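Local coordinates for protein carbonic anhydrase (Neosartorya fumigata, PDB 6LAI) that probably catalyses the reversible hydration of carbon dioxide to hydrogencarbonate, as a zinc-dependent beta-class carbonic anhydrase, at residues Q12-D17 and G175-E180; I94-V99 and E129-L134. The protein carries 1 engineered substitution. One frame throughout, in Å; residues are numbered along the deposited sequence.

Contact 1: Q12-D17 and G175-E180; sequences QPLSLD and GYQLIE
Gln12 and Gln177 form an antiparallel hydrogen-bonded pair. Gln12 N gives its hydrogen to Gln177 O at 2.9 Å, and Gln177 N returns a bond of 2.7 Å to Gln12 O. The next pair, Pro13 with Tyr176, is non-hydrogen-bonded, so this pairing asks for no N-H from the proline; Pro13 CG instead lies 3.8 Å from Tyr176 CE1, the two side chains crossing at a slant. A third backbone bond, almost straight, runs from Leu14 N to Gly175 O (3.1 Å). Leu14 lies against the Gly175 backbone, its CD1 3.7 Å from Gly175 C, a closeness that the lack of a side chain on the glycine allows. Leu14 CD2 meets Gln177 CB at 3.8 Å. Gln12 holds CG anti to its own N (chi1 176°) and runs on extended, which brings its amide, OE1 foremost, to the CD1 methyl of Ile179 (Gln12 OE1 to Ile179 CD1 3.2 Å). Farther out, Thr172 hydrogen-bonds the Tyr176 hydroxyl, and Leu14 reaches Met166. Strand 174-178 thus lies between strand 11-13, an outermost strand of the sheet within this chain, and strand 162-169, while Leu178 packs on Val139 and Leu140 of helix 128-148.

Contact 2: I94-V99 and E129-L134; sequences IASGEV and ERDRAL
The carboxylate of Asp131 is met from above its plane by Gly97 N, which donates a nearly straight hydrogen bond of 2.8 Å to Asp131 OD1. Ser96 packs against the same group, its CB 3.7 Å from Asp131 OD2, while its hydroxyl turns to His93 O. The guanidinium of Arg130 is approached obliquely by Glu98: a long salt bridge of 3.9 Å joins Glu98 OE1 to Arg130 NH2, with the two planes 60° apart. Arg130 NH1 has a firmer partner in Leu125 O, so the pairing with Glu98 is probably a secondary attraction. Gly97 has a positive phi (61°), which glycine adopts readily. About one turn further along the helix from Asp131, Leu134, with CG anti to its backbone N (chi1 -159°), sends CD2 to within 3.8 Å of Ser96 N and 3.7 Å of Gly97 O, an oxygen hydrogen-bonded by Arg115. Small Ala95, the centre of an inverse gamma turn, lets the loop pass close to the leucine and touches Leu111 of helix 107-117. An aspartate on helix 128-148 thus anchors a loop backbone just after His89 and Cys92, two of the four zinc ligands, with the side chain of Ala95 about 6 Å from the zinc ion, at the margin of the beta-carbonic anhydrase zinc site.

Overall arrangement
The two contacts lie apart in one subunit, their centres 21 Å from each other and their nearest atoms about 7 Å, without touching. Contact 2 is nested along the chain inside the long loop that contact 1 closes: 12-17 comes first, then 94-99 and 129-134, and finally 175-180. Contact 1 pairs strands near the two ends of the chain at one margin of the mixed sheet, whereas contact 2 fastens the loop after strand 83-89 to helix 128-148. That helix is their common element, since it carries 129-134 and also packs farther along against Leu178. Terminal strand pairing and the loop beside the zinc site are thereby tied to the same helix.

Contact 1: Q12-D17 and G175-E180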
loop_
_atom_site.group_PDB
_atom_site.type_symbol
_atom_site.label_atom_id
_atom_site.label_comp_id
_atom_site.label_asym_id
_atom_site.label_seq_id
_atom_site.Cartn_x
_atom_site.Cartn_y
_atom_site.Cartn_z
ATOM N N GLN A 12 7.020 23.349 -4.650
ATOM C CA GLN A 12 5.899 24.220 -5.050
ATOM C C GLN A 12 4.608 23.715 -4.429
ATOM O O GLN A 12 4.182 22.593 -4.718
ATOM C CB GLN A 12 5.765 24.244 -6.566
ATOM C CG GLN A 12 4.556 25.044 -7.023
ATOM C CD GLN A 12 4.669 25.337 -8.494
ATOM O OE1 GLN A 12 5.601 26.012 -8.932
ATOM N NE2 GLN A 12 3.734 24.808 -9.259
ATOM N N PRO A 13 3.916 24.540 -3.613
ATOM C CA PRO A 13 2.592 24.207 -3.105
ATOM C C PRO A 13 1.619 23.853 -4.240
ATOM O O PRO A 13 1.580 24.526 -5.217
ATOM C CB PRO A 13 2.139 25.470 -2.348
ATOM C CG PRO A 13 3.432 26.155 -1.985
ATOM C CD PRO A 13 4.366 25.874 -3.142
ATOM N N LEU A 14 0.895 22.744 -4.106
ATOM C CA LEU A 14 -0.131 22.310 -5.085
ATOM C C LEU A 14 -1.369 23.198 -4.913
ATOM O O LEU A 14 -1.742 23.494 -3.778
ATOM C CB LEU A 14 -0.482 20.839 -4.840
ATOM C CG LEU A 14 0.675 19.869 -5.030
ATOM C CD1 LEU A 14 0.351 18.510 -4.401
ATOM C CD2 LEU A 14 1.001 19.723 -6.504
ATOM N N SER A 15 -2.009 23.581 -6.004
ATOM C CA SER A 15 -3.416 24.043 -6.010
ATOM C C SER A 15 -4.255 22.837 -6.383
ATOM O O SER A 15 -3.983 22.268 -7.441
ATOM C CB SER A 15 -3.656 25.173 -6.990
ATOM O OG SER A 15 -2.465 25.855 -7.304
ATOM N N LEU A 16 -5.216 22.478 -5.539
ATOM C CA LEU A 16 -5.979 21.206 -5.688
ATOM C C LEU A 16 -6.719 21.197 -7.024
ATOM O O LEU A 16 -6.989 20.082 -7.544
ATOM C CB LEU A 16 -6.936 21.010 -4.512
ATOM C CG LEU A 16 -6.318 20.522 -3.206
ATOM C CD1 LEU A 16 -5.238 21.455 -2.694
ATOM C CD2 LEU A 16 -7.389 20.320 -2.152
ATOM N N ASP A 17 -7.021 22.369 -7.600
ATOM C CA ASP A 17 -7.821 22.456 -8.848
ATOM C C ASP A 17 -6.927 22.394 -10.087
ATOM O O ASP A 17 -7.506 22.416 -11.177
ATOM C CB ASP A 17 -8.715 23.700 -8.865
ATOM C CG ASP A 17 -7.988 25.033 -8.878
ATOM O OD1 ASP A 17 -8.671 26.040 -9.083
ATOM O OD2 ASP A 17 -6.756 25.054 -8.698
ATOM N N GLY A 175 0.127 19.556 0.152
ATOM C CA GLY A 175 1.163 18.855 -0.613
ATOM C C GLY A 175 2.021 19.840 -1.356
ATOM O O GLY A 175 1.542 20.984 -1.603
ATOM N N TYR A 176 3.244 19.452 -1.627
ATOM C CA TYR A 176 4.270 20.283 -2.312
ATOM C C TYR A 176 4.858 19.433 -3.411
ATOM O O TYR A 176 5.402 18.356 -3.096
ATOM C CB TYR A 176 5.357 20.764 -1.351
ATOM C CG TYR A 176 4.808 21.570 -0.198
ATOM C CD1 TYR A 176 4.771 22.953 -0.226
ATOM C CD2 TYR A 176 4.291 20.943 0.904
ATOM C CE1 TYR A 176 4.180 23.672 0.807
ATOM C CE2 TYR A 176 3.688 21.633 1.937
ATOM C CZ TYR A 176 3.647 23.013 1.893
ATOM O OH TYR A 176 3.072 23.676 2.936
ATOM N N GLN A 177 4.798 19.929 -4.645
ATOM C CA GLN A 177 5.393 19.219 -5.763
ATOM C C GLN A 177 6.900 19.479 -5.739
ATOM O O GLN A 177 7.334 20.630 -5.495
ATOM C CB GLN A 177 4.739 19.650 -7.069
ATOM C CG GLN A 177 5.277 18.877 -8.251
ATOM C CD GLN A 177 4.769 19.444 -9.545
ATOM O OE1 GLN A 177 3.984 20.397 -9.572
ATOM N NE2 GLN A 177 5.226 18.836 -10.622
ATOM N N LEU A 178 7.677 18.449 -6.029
ATOM C CA LEU A 178 9.125 18.590 -6.265
ATOM C C LEU A 178 9.319 18.958 -7.745
ATOM O O LEU A 178 8.908 18.188 -8.629
ATOM C CB LEU A 178 9.830 17.308 -5.833
ATOM C CG LEU A 178 10.052 17.206 -4.328
ATOM C CD1 LEU A 178 10.357 15.797 -3.877
ATOM C CD2 LEU A 178 11.183 18.127 -3.893
ATOM N N ILE A 179 9.815 20.172 -8.012
ATOM C CA ILE A 179 9.963 20.654 -9.422
ATOM C C ILE A 179 11.348 20.256 -9.958
ATOM O O ILE A 179 11.362 19.473 -10.933
ATOM C CB ILE A 179 9.587 22.144 -9.575
ATOM C CG1 ILE A 179 8.062 22.276 -9.668
ATOM C CG2 ILE A 179 10.286 22.799 -10.769
ATOM C CD1 ILE A 179 7.573 23.705 -9.844
ATOM N N GLU A 180 12.460 20.706 -9.368
ATOM C CA GLU A 180 13.817 20.212 -9.760
ATOM C C GLU A 180 14.041 20.321 -11.281
ATOM O O GLU A 180 13.661 21.243 -12.004
ATOM C CB GLU A 180 13.966 18.748 -9.327
ATOM C CG GLU A 180 15.411 18.290 -9.184
ATOM C CD GLU A 180 16.094 17.939 -10.493
ATOM O OE1 GLU A 180 15.449 17.279 -11.325
ATOM O OE2 GLU A 180 17.259 18.347 -10.683
#

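Contact 2: I94-V99 and E129-L134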
loop_
_atom_site.group_PDB
_atom_site.type_symbol
_atom_site.label_atom_id
_atom_site.label_comp_id
_atom_site.label_asym_id
_atom_site.label_seq_id
_atom_site.Cartn_x
_atom_site.Cartn_y
_atom_site.Cartn_z
ATOM N N ILE A 94 10.422 5.921 8.507
ATOM C CA ILE A 94 11.283 5.044 7.682
ATOM C C ILE A 94 12.368 5.876 7.027
ATOM O O ILE A 94 13.596 5.504 7.161
ATOM C CB ILE A 94 10.387 4.284 6.680
ATOM C CG1 ILE A 94 9.459 3.338 7.457
ATOM C CG2 ILE A 94 11.243 3.537 5.658
ATOM C CD1 ILE A 94 8.322 2.703 6.693
ATOM N N ALA A 95 11.994 6.923 6.279
ATOM C CA ALA A 95 12.986 7.816 5.638
ATOM C C ALA A 95 13.401 8.845 6.699
ATOM O O ALA A 95 12.991 9.993 6.592
ATOM C CB ALA A 95 12.432 8.455 4.399
ATOM N N SER A 96 14.144 8.420 7.716
ATOM C CA SER A 96 14.559 9.297 8.831
ATOM C C SER A 96 15.861 8.797 9.430
ATOM O O SER A 96 16.216 7.619 9.226
ATOM C CB SER A 96 13.486 9.503 9.893
ATOM O OG SER A 96 13.438 8.466 10.841
ATOM N N GLY A 97 16.538 9.685 10.146
ATOM C CA GLY A 97 17.694 9.319 10.973
ATOM C C GLY A 97 18.834 8.728 10.178
ATOM O O GLY A 97 18.968 9.076 8.953
ATOM N N GLU A 98 19.649 7.900 10.851
ATOM C CA GLU A 98 20.896 7.301 10.306
ATOM C C GLU A 98 20.753 5.785 10.148
ATOM O O GLU A 98 21.450 5.253 9.296
ATOM C CB GLU A 98 22.121 7.636 11.166
ATOM C CG GLU A 98 22.406 9.121 11.316
ATOM C CD GLU A 98 22.700 9.878 10.033
ATOM O OE1 GLU A 98 22.550 11.120 10.047
ATOM O OE2 GLU A 98 23.067 9.223 9.016
ATOM N N VAL A 99 19.877 5.110 10.889
ATOM C CA VAL A 99 19.801 3.619 10.832
ATOM C C VAL A 99 18.432 3.171 11.358
ATOM O O VAL A 99 17.823 3.959 12.115
ATOM C CB VAL A 99 21.012 2.985 11.565
ATOM C CG1 VAL A 99 21.745 3.974 12.465
ATOM C CG2 VAL A 99 20.683 1.706 12.338
ATOM N N GLU A 129 15.181 19.025 10.390
ATOM C CA GLU A 129 15.423 19.558 9.029
ATOM C C GLU A 129 16.193 18.497 8.240
ATOM O O GLU A 129 15.960 18.336 7.056
ATOM C CB GLU A 129 16.124 20.911 9.120
ATOM C CG GLU A 129 15.209 22.011 9.575
ATOM C CD GLU A 129 13.958 22.274 8.757
ATOM O OE1 GLU A 129 12.920 22.443 9.337
ATOM O OE2 GLU A 129 14.040 22.319 7.532
ATOM N N ARG A 130 17.093 17.797 8.899
ATOM C CA ARG A 130 17.813 16.714 8.216
ATOM C C ARG A 130 16.850 15.599 7.776
ATOM O O ARG A 130 16.987 15.138 6.689
ATOM C CB ARG A 130 18.906 16.160 9.114
ATOM C CG ARG A 130 19.713 15.094 8.407
ATOM C CD ARG A 130 21.006 14.803 9.106
ATOM N NE ARG A 130 21.724 15.983 9.547
ATOM C CZ ARG A 130 22.573 15.968 10.558
ATOM N NH1 ARG A 130 23.231 17.057 10.893
ATOM N NH2 ARG A 130 22.776 14.857 11.223
ATOM N N ASP A 131 15.911 15.207 8.629
ATOM C CA ASP A 131 14.934 14.149 8.272
ATOM C C ASP A 131 14.068 14.640 7.105
ATOM O O ASP A 131 13.813 13.882 6.195
ATOM C CB ASP A 131 14.091 13.790 9.492
ATOM C CG ASP A 131 14.799 12.897 10.496
ATOM O OD1 ASP A 131 15.856 12.416 10.190
ATOM O OD2 ASP A 131 14.234 12.698 11.552
ATOM N N ARG A 132 13.679 15.904 7.160
ATOM C CA ARG A 132 12.843 16.485 6.089
ATOM C C ARG A 132 13.587 16.433 4.754
ATOM O O ARG A 132 12.969 16.170 3.789
ATOM C CB ARG A 132 12.473 17.921 6.449
ATOM C CG ARG A 132 11.544 18.029 7.643
ATOM C CD ARG A 132 11.385 19.478 7.984
ATOM N NE ARG A 132 10.423 20.131 7.142
ATOM C CZ ARG A 132 9.121 20.082 7.304
ATOM N NH1 ARG A 132 8.590 19.374 8.278
ATOM N NH2 ARG A 132 8.347 20.761 6.496
ATOM N N ALA A 133 14.875 16.732 4.750
ATOM C CA ALA A 133 15.657 16.659 3.501
ATOM C C ALA A 133 15.716 15.217 2.996
ATOM O O ALA A 133 15.613 14.993 1.814
ATOM C CB ALA A 133 17.044 17.210 3.730
ATOM N N LEU A 134 15.875 14.269 3.906
ATOM C CA LEU A 134 15.934 12.846 3.501
ATOM C C LEU A 134 14.598 12.446 2.870
ATOM O O LEU A 134 14.608 11.703 1.965
ATOM C CB LEU A 134 16.207 12.002 4.744
ATOM C CG LEU A 134 16.780 10.615 4.510
ATOM C CD1 LEU A 134 18.040 10.685 3.663
ATOM C CD2 LEU A 134 17.099 9.953 5.840
#